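Local coordinates for protein alkaline phosphatase D (Bacillus subtilis, PDB 2YEQ) that hydrolyses phosphate esters as a secreted phosphodiesterase and alkaline phosphatase with iron and calcium in its active site, at residues N3-S15 against W26-M39. Numbering follows the deposited sequence.
With PE5 (3,6,9,12,15,18,21,24-octaoxahexacosan-1-ol), chain Y.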
ATOM      1  N   ASN A   3     -22.332 -27.561  -5.333  1.00 32.63           N
ATOM      2  CA  ASN A   3     -21.963 -28.213  -4.095  1.00 32.90           C
ATOM      3  C   ASN A   3     -20.457 -28.331  -4.077  1.00 29.28           C
ATOM      4  O   ASN A   3     -19.824 -28.469  -5.115  1.00 34.33           O
ATOM      5  CB  ASN A   3     -22.663 -29.573  -3.960  1.00 36.86           C
ATOM      6  CG  ASN A   3     -24.190 -29.459  -4.132  1.00 41.71           C
ATOM      7  OD1 ASN A   3     -24.742 -29.901  -5.140  1.00 50.55           O
ATOM      8  ND2 ASN A   3     -24.862 -28.823  -3.174  1.00 37.59           N
ATOM      9  N   PHE A   4     -19.893 -28.238  -2.885  1.00 25.47           N
ATOM     10  CA  PHE A   4     -18.463 -28.179  -2.705  1.00 21.95           C
ATOM     11  C   PHE A   4     -18.003 -29.280  -1.803  1.00 20.83           C
ATOM     12  O   PHE A   4     -18.728 -29.665  -0.873  1.00 21.66           O
ATOM     13  CB  PHE A   4     -18.106 -26.846  -2.062  1.00 21.69           C
ATOM     14  CG  PHE A   4     -18.436 -25.676  -2.924  1.00 21.37           C
ATOM     15  CD1 PHE A   4     -19.717 -25.177  -2.954  1.00 21.67           C
ATOM     16  CD2 PHE A   4     -17.468 -25.115  -3.743  1.00 22.06           C
ATOM     17  CE1 PHE A   4     -20.029 -24.108  -3.767  1.00 24.76           C
ATOM     18  CE2 PHE A   4     -17.772 -24.046  -4.573  1.00 22.63           C
ATOM     19  CZ  PHE A   4     -19.030 -23.531  -4.582  1.00 21.53           C
ATOM     20  N   SER A   5     -16.800 -29.768  -2.059  1.00 20.83           N
ATOM     21  CA  SER A   5     -16.172 -30.772  -1.230  1.00 24.37           C
ATOM     22  C   SER A   5     -15.372 -30.101  -0.101  1.00 25.70           C
ATOM     23  O   SER A   5     -14.966 -30.745   0.869  1.00 26.16           O
ATOM     24  CB  SER A   5     -15.291 -31.686  -2.097  1.00 25.63           C
ATOM     25  OG  SER A   5     -14.353 -30.927  -2.805  1.00 33.24           O
ATOM     26  N   SER A   6     -15.169 -28.795  -0.213  1.00 23.05           N
ATOM     27  CA  SER A   6     -14.499 -28.048   0.841  1.00 24.98           C
ATOM     28  C   SER A   6     -15.020 -26.618   0.859  1.00 23.53           C
ATOM     29  O   SER A   6     -15.537 -26.130  -0.139  1.00 21.69           O
ATOM     30  CB  SER A   6     -12.988 -28.076   0.622  1.00 27.78           C
ATOM     31  OG  SER A   6     -12.352 -27.859   1.850  1.00 37.45           O
ATOM     32  N   TYR A   7     -14.941 -25.972   2.014  1.00 22.77           N
ATOM     33  CA  TYR A   7     -15.485 -24.623   2.192  1.00 21.09           C
ATOM     34  C   TYR A   7     -14.844 -23.666   1.160  1.00 19.05           C
ATOM     35  O   TYR A   7     -13.627 -23.597   1.078  1.00 21.16           O
ATOM     36  CB  TYR A   7     -15.168 -24.149   3.602  1.00 22.42           C
ATOM     37  CG  TYR A   7     -15.717 -22.793   3.908  1.00 22.33           C
ATOM     38  CD1 TYR A   7     -17.090 -22.585   3.930  1.00 22.79           C
ATOM     39  CD2 TYR A   7     -14.879 -21.705   4.161  1.00 22.03           C
ATOM     40  CE1 TYR A   7     -17.619 -21.364   4.220  1.00 21.40           C
ATOM     41  CE2 TYR A   7     -15.412 -20.447   4.444  1.00 20.73           C
ATOM     42  CZ  TYR A   7     -16.779 -20.290   4.484  1.00 22.31           C
ATOM     43  OH  TYR A   7     -17.363 -19.052   4.737  1.00 23.00           O
ATOM     44  N   PRO A   8     -15.642 -22.990   0.351  1.00 18.32           N
ATOM     45  CA  PRO A   8     -15.055 -22.270  -0.798  1.00 20.37           C
ATOM     46  C   PRO A   8     -14.459 -20.888  -0.486  1.00 20.13           C
ATOM     47  O   PRO A   8     -13.602 -20.385  -1.243  1.00 21.29           O
ATOM     48  CB  PRO A   8     -16.209 -22.176  -1.780  1.00 18.67           C
ATOM     49  CG  PRO A   8     -17.448 -22.276  -0.953  1.00 19.43           C
ATOM     50  CD  PRO A   8     -17.102 -23.168   0.192  1.00 19.03           C
ATOM     51  N   PHE A   9     -14.874 -20.270   0.612  1.00 21.58           N
ATOM     52  CA  PHE A   9     -14.466 -18.887   0.889  1.00 20.42           C
ATOM     53  C   PHE A   9     -13.193 -18.857   1.746  1.00 21.15           C
ATOM     54  O   PHE A   9     -13.149 -18.204   2.782  1.00 19.61           O
ATOM     55  CB  PHE A   9     -15.599 -18.115   1.571  1.00 20.60           C
ATOM     56  CG  PHE A   9     -16.879 -18.049   0.766  1.00 21.67           C
ATOM     57  CD1 PHE A   9     -16.989 -17.204  -0.331  1.00 22.18           C
ATOM     58  CD2 PHE A   9     -17.979 -18.808   1.124  1.00 23.78           C
ATOM     59  CE1 PHE A   9     -18.148 -17.126  -1.057  1.00 21.70           C
ATOM     60  CE2 PHE A   9     -19.175 -18.734   0.386  1.00 22.60           C
ATOM     61  CZ  PHE A   9     -19.260 -17.887  -0.686  1.00 23.72           C
ATOM     62  N   THR A  10     -12.166 -19.570   1.296  1.00 19.34           N
ATOM     63  CA  THR A  10     -10.913 -19.729   2.027  1.00 19.49           C
ATOM     64  C   THR A  10     -10.113 -18.422   2.075  1.00 18.65           C
ATOM     65  O   THR A  10      -9.189 -18.294   2.877  1.00 19.97           O
ATOM     66  CB  THR A  10     -10.030 -20.789   1.323  1.00 19.94           C
ATOM     67  OG1 THR A  10      -9.875 -20.398  -0.064  1.00 20.05           O
ATOM     68  CG2 THR A  10     -10.687 -22.219   1.401  1.00 17.60           C
ATOM     69  N   LEU A  11     -10.420 -17.485   1.183  1.00 18.68           N
ATOM     70  CA  LEU A  11      -9.722 -16.183   1.150  1.00 19.45           C
ATOM     71  C   LEU A  11     -10.570 -15.084   1.757  1.00 19.84           C
ATOM     72  O   LEU A  11     -10.240 -13.889   1.647  1.00 18.74           O
ATOM     73  CB  LEU A  11      -9.356 -15.808  -0.284  1.00 19.19           C
ATOM     74  CG  LEU A  11      -8.537 -16.899  -0.981  1.00 18.54           C
ATOM     75  CD1 LEU A  11      -8.071 -16.384  -2.332  1.00 19.87           C
ATOM     76  CD2 LEU A  11      -7.373 -17.370  -0.150  1.00 17.71           C
ATOM     77  N   GLY A  12     -11.673 -15.490   2.386  1.00 20.86           N
ATOM     78  CA  GLY A  12     -12.567 -14.554   3.057  1.00 19.01           C
ATOM     79  C   GLY A  12     -13.301 -13.633   2.116  1.00 18.83           C
ATOM     80  O   GLY A  12     -13.643 -13.987   0.976  1.00 20.37           O
ATOM     81  N   VAL A  13     -13.560 -12.427   2.613  1.00 18.08           N
ATOM     82  CA  VAL A  13     -14.274 -11.412   1.889  1.00 17.10           C
ATOM     83  C   VAL A  13     -13.551 -10.071   2.030  1.00 16.44           C
ATOM     84  O   VAL A  13     -12.618  -9.932   2.834  1.00 20.00           O
ATOM     85  CB  VAL A  13     -15.742 -11.281   2.389  1.00 17.30           C
ATOM     86  CG1 VAL A  13     -16.512 -12.634   2.249  1.00 16.30           C
ATOM     87  CG2 VAL A  13     -15.800 -10.738   3.853  1.00 15.33           C
ATOM     88  N   ALA A  14     -13.959  -9.106   1.230  1.00 16.79           N
ATOM     89  CA  ALA A  14     -13.335  -7.778   1.267  1.00 18.59           C
ATOM     90  C   ALA A  14     -14.298  -6.781   0.692  1.00 18.35           C
ATOM     91  O   ALA A  14     -15.255  -7.147  -0.005  1.00 18.59           O
ATOM     92  CB  ALA A  14     -11.979  -7.748   0.481  1.00 16.92           C
ATOM     93  N   SER A  15     -14.061  -5.512   1.004  1.00 19.17           N
ATOM     94  CA  SER A  15     -14.795  -4.421   0.383  1.00 18.98           C
ATOM     95  C   SER A  15     -13.848  -3.275   0.065  1.00 17.41           C
ATOM     96  O   SER A  15     -12.766  -3.153   0.623  1.00 16.43           O
ATOM     97  CB  SER A  15     -15.943  -3.918   1.282  1.00 20.65           C
ATOM     98  OG  SER A  15     -15.447  -3.223   2.427  1.00 20.75           O
ATOM     99  N   TRP A  26     -16.103  -7.944  -2.546  1.00 17.09           N
ATOM    100  CA  TRP A  26     -15.225  -8.912  -3.157  1.00 18.37           C
ATOM    101  C   TRP A  26     -15.269 -10.240  -2.417  1.00 17.99           C
ATOM    102  O   TRP A  26     -15.335 -10.289  -1.184  1.00 17.32           O
ATOM    103  CB  TRP A  26     -13.775  -8.391  -3.155  1.00 17.91           C
ATOM    104  CG  TRP A  26     -12.771  -9.380  -3.681  1.00 17.04           C
ATOM    105  CD1 TRP A  26     -12.330  -9.491  -4.970  1.00 15.74           C
ATOM    106  CD2 TRP A  26     -12.091 -10.406  -2.936  1.00 17.06           C
ATOM    107  NE1 TRP A  26     -11.433 -10.527  -5.073  1.00 16.97           N
ATOM    108  CE2 TRP A  26     -11.271 -11.107  -3.848  1.00 15.78           C
ATOM    109  CE3 TRP A  26     -12.106 -10.812  -1.590  1.00 16.84           C
ATOM    110  CZ2 TRP A  26     -10.467 -12.168  -3.464  1.00 16.80           C
ATOM    111  CZ3 TRP A  26     -11.320 -11.900  -1.220  1.00 15.96           C
ATOM    112  CH2 TRP A  26     -10.502 -12.556  -2.158  1.00 17.14           C
ATOM    113  N   THR A  27     -15.216 -11.319  -3.188  1.00 17.27           N
ATOM    114  CA  THR A  27     -14.760 -12.584  -2.662  1.00 17.00           C
ATOM    115  C   THR A  27     -14.207 -13.411  -3.822  1.00 17.11           C
ATOM    116  O   THR A  27     -14.146 -12.930  -4.958  1.00 18.00           O
ATOM    117  CB  THR A  27     -15.871 -13.323  -1.894  1.00 17.75           C
ATOM    118  OG1 THR A  27     -15.270 -14.377  -1.135  1.00 17.77           O
ATOM    119  CG2 THR A  27     -16.975 -13.850  -2.841  1.00 16.44           C
ATOM    120  N   ARG A  28     -13.793 -14.628  -3.512  1.00 16.65           N
ATOM    121  CA  ARG A  28     -13.288 -15.561  -4.497  1.00 18.56           C
ATOM    122  C   ARG A  28     -13.643 -16.967  -4.016  1.00 19.09           C
ATOM    123  O   ARG A  28     -13.450 -17.309  -2.816  1.00 19.62           O
ATOM    124  CB  ARG A  28     -11.769 -15.441  -4.661  1.00 19.66           C
ATOM    125  CG  ARG A  28     -11.184 -16.492  -5.670  1.00 19.38           C
ATOM    126  CD  ARG A  28      -9.721 -16.318  -5.997  1.00 19.84           C
ATOM    127  NE  ARG A  28      -9.312 -17.513  -6.726  1.00 19.41           N
ATOM    128  CZ  ARG A  28      -8.128 -18.096  -6.701  1.00 20.68           C
ATOM    129  NH1 ARG A  28      -7.105 -17.583  -6.040  1.00 19.02           N
ATOM    130  NH2 ARG A  28      -7.965 -19.227  -7.397  1.00 21.68           N
ATOM    131  N   LEU A  29     -14.127 -17.786  -4.943  1.00 18.55           N
ATOM    132  CA  LEU A  29     -14.353 -19.218  -4.678  1.00 17.85           C
ATOM    133  C   LEU A  29     -13.073 -19.997  -4.939  1.00 19.96           C
ATOM    134  O   LEU A  29     -12.648 -20.121  -6.091  1.00 21.49           O
ATOM    135  CB  LEU A  29     -15.475 -19.768  -5.553  1.00 17.39           C
ATOM    136  CG  LEU A  29     -16.752 -18.939  -5.573  1.00 19.63           C
ATOM    137  CD1 LEU A  29     -17.835 -19.609  -6.460  1.00 19.79           C
ATOM    138  CD2 LEU A  29     -17.247 -18.737  -4.134  1.00 18.53           C
ATOM    139  N   ALA A  30     -12.469 -20.510  -3.862  1.00 19.48           N
ATOM    140  CA  ALA A  30     -11.186 -21.193  -3.910  1.00 21.20           C
ATOM    141  C   ALA A  30     -11.076 -22.299  -2.837  1.00 21.89           C
ATOM    142  O   ALA A  30     -10.241 -22.207  -1.933  1.00 23.45           O
ATOM    143  CB  ALA A  30     -10.045 -20.157  -3.737  1.00 20.42           C
ATOM    144  N   PRO A  31     -11.912 -23.339  -2.928  1.00 23.74           N
ATOM    145  CA  PRO A  31     -11.844 -24.467  -1.966  1.00 25.17           C
ATOM    146  C   PRO A  31     -10.476 -25.147  -1.793  1.00 25.72           C
ATOM    147  O   PRO A  31     -10.225 -25.665  -0.722  1.00 25.29           O
ATOM    148  CB  PRO A  31     -12.906 -25.450  -2.482  1.00 26.58           C
ATOM    149  CG  PRO A  31     -13.205 -25.008  -3.916  1.00 27.75           C
ATOM    150  CD  PRO A  31     -12.970 -23.530  -3.934  1.00 23.71           C
ATOM    151  N   ASP A  32      -9.596 -25.105  -2.805  1.00 29.30           N
ATOM    152  CA  ASP A  32      -8.163 -25.557  -2.706  1.00 28.52           C
ATOM    153  C   ASP A  32      -7.209 -24.425  -3.176  1.00 29.11           C
ATOM    154  O   ASP A  32      -6.718 -24.460  -4.318  1.00 27.27           O
ATOM    155  CB  ASP A  32      -7.984 -26.795  -3.606  1.00 30.53           C
ATOM    156  CG  ASP A  32      -6.639 -27.488  -3.443  1.00 33.18           C
ATOM    157  OD1 ASP A  32      -5.745 -26.996  -2.727  1.00 31.67           O
ATOM    158  OD2 ASP A  32      -6.493 -28.573  -4.061  1.00 36.68           O
ATOM    159  N   PRO A  33      -6.933 -23.444  -2.308  1.00 25.12           N
ATOM    160  CA  PRO A  33      -6.481 -22.130  -2.775  1.00 25.52           C
ATOM    161  C   PRO A  33      -5.047 -22.045  -3.300  1.00 23.92           C
ATOM    162  O   PRO A  33      -4.787 -21.296  -4.230  1.00 25.49           O
ATOM    163  CB  PRO A  33      -6.663 -21.235  -1.530  1.00 26.65           C
ATOM    164  CG  PRO A  33      -6.636 -22.193  -0.363  1.00 27.90           C
ATOM    165  CD  PRO A  33      -7.289 -23.419  -0.874  1.00 25.50           C
ATOM    166  N   LEU A  34      -4.129 -22.797  -2.723  1.00 26.15           N
ATOM    167  CA  LEU A  34      -2.736 -22.765  -3.184  1.00 28.00           C
ATOM    168  C   LEU A  34      -2.469 -23.651  -4.424  1.00 28.90           C
ATOM    169  O   LEU A  34      -1.381 -23.587  -5.008  1.00 29.08           O
ATOM    170  CB  LEU A  34      -1.799 -23.126  -2.028  1.00 29.73           C
ATOM    171  CG  LEU A  34      -1.359 -21.899  -1.203  1.00 35.26           C
ATOM    172  CD1 LEU A  34      -2.553 -21.084  -0.722  1.00 32.26           C
ATOM    173  CD2 LEU A  34      -0.471 -22.331  -0.031  1.00 34.82           C
ATOM    174  N   ASN A  35      -3.444 -24.470  -4.819  1.00 26.08           N
ATOM    175  CA  ASN A  35      -3.322 -25.317  -6.015  1.00 27.13           C
ATOM    176  C   ASN A  35      -4.273 -24.874  -7.125  1.00 25.78           C
ATOM    177  O   ASN A  35      -4.874 -25.686  -7.824  1.00 27.55           O
ATOM    178  CB  ASN A  35      -3.581 -26.791  -5.650  1.00 29.90           C
ATOM    179  CG  ASN A  35      -2.610 -27.314  -4.620  1.00 31.01           C
ATOM    180  OD1 ASN A  35      -3.008 -27.760  -3.536  1.00 36.39           O
ATOM    181  ND2 ASN A  35      -1.339 -27.247  -4.933  1.00 28.27           N
ATOM    182  N   GLY A  36      -4.421 -23.568  -7.285  1.00 25.18           N
ATOM    183  CA  GLY A  36      -5.196 -23.024  -8.369  1.00 22.73           C
ATOM    184  C   GLY A  36      -6.653 -22.776  -8.052  1.00 22.90           C
ATOM    185  O   GLY A  36      -7.382 -22.239  -8.876  1.00 23.81           O
ATOM    186  N   GLY A  37      -7.095 -23.170  -6.867  1.00 22.38           N
ATOM    187  CA  GLY A  37      -8.471 -22.914  -6.463  1.00 22.10           C
ATOM    188  C   GLY A  37      -9.366 -24.143  -6.356  1.00 25.51           C
ATOM    189  O   GLY A  37     -10.344 -24.120  -5.599  1.00 24.99           O
ATOM    190  N   GLY A  38      -9.048 -25.203  -7.122  1.00 24.38           N
ATOM    191  CA  GLY A  38      -9.799 -26.451  -7.101  1.00 24.55           C
ATOM    192  C   GLY A  38     -11.216 -26.344  -7.626  1.00 24.30           C
ATOM    193  O   GLY A  38     -12.095 -27.097  -7.217  1.00 26.28           O
ATOM    194  N   MET A  39     -11.472 -25.407  -8.525  1.00 24.12           N
ATOM    195  CA  MET A  39     -12.827 -25.238  -9.032  1.00 24.91           C
ATOM    196  C   MET A  39     -12.957 -25.888 -10.415  1.00 29.05           C
ATOM    197  O   MET A  39     -11.984 -25.980 -11.162  1.00 25.28           O
ATOM    198  CB  MET A  39     -13.165 -23.757  -9.168  1.00 26.45           C
ATOM    199  CG  MET A  39     -13.341 -23.036  -7.836  1.00 25.65           C
ATOM    200  SD  MET A  39     -14.852 -23.543  -7.014  1.00 24.55           S
ATOM    201  CE  MET A  39     -16.074 -22.763  -8.036  1.00 22.69           C
TER
HETATM  202  C50 PE5 Y 557     -20.068 -26.409  -8.400  1.00 42.99           C
HETATM  203  O1  PE5 Y 557     -18.795 -26.267  -7.747  1.00 46.15           O
HETATM  204  C1  PE5 Y 557     -18.100 -27.518  -7.585  1.00 48.31           C
HETATM  205  C2  PE5 Y 557     -16.884 -27.376  -6.662  1.00 55.10           C
HETATM  206  O2  PE5 Y 557     -16.423 -28.628  -6.103  1.00 58.43           O
HETATM  207  C3  PE5 Y 557     -15.167 -28.531  -5.407  1.00 47.34           C
HETATM  208  C4  PE5 Y 557     -15.312 -27.892  -4.041  1.00 31.41           C
HETATM  209  O   HOH W   1     -11.667 -25.362   1.591  1.00 22.19           O
HETATM  210  O   HOH W   2     -12.675 -16.586  -0.192  1.00 18.17           O
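Thr10 and Ala30 make a short hydrogen bond, the hydroxyl OG1 of Thr10 giving its proton to Ala30 O at 2.6 Å from above the carbonyl plane. Ala30 N reaches across to Pro8 O, 2.9 Å away, nearly straight at 173° and on a lone pair, so both polar backbone atoms of Ala30 are used. Further along, Thr27 OG1 donates to Gly12 O at 2.7 Å; with OG1 anti to the backbone N (chi1 -166°), the hydroxyl also meets the edge of the Phe9 ring. Ala14 and Trp26 then form an antiparallel hydrogen-bonded pair. Beside the Thr27 bond, one water accepts from Leu11 N and donates to Gly12 O and Arg28 O, holding the type I turn Phe9 to Gly12 against the next strand.

Packing fills in around these bonds. The Trp26 ring points its edge at Leu11 O, while Ala14 CB lies 3.7 Å from CE3 of Trp26; Leu29 CD2 reaches Phe9 CE1. At the outer end Met39 SD sits at the edge of the Phe4 ring, a Met-aromatic contact. With an alanine at Thr10, Ala30 O would probably lose its hydroxyl donor and a gap is likely to open beside Pro33 CB, which OG1 touches. The polar links thus extend the 13-16/23-28 hairpin into its flanking loops, so that the chain running into strand 13-16 is bonded to the chain leaving strand 23-28.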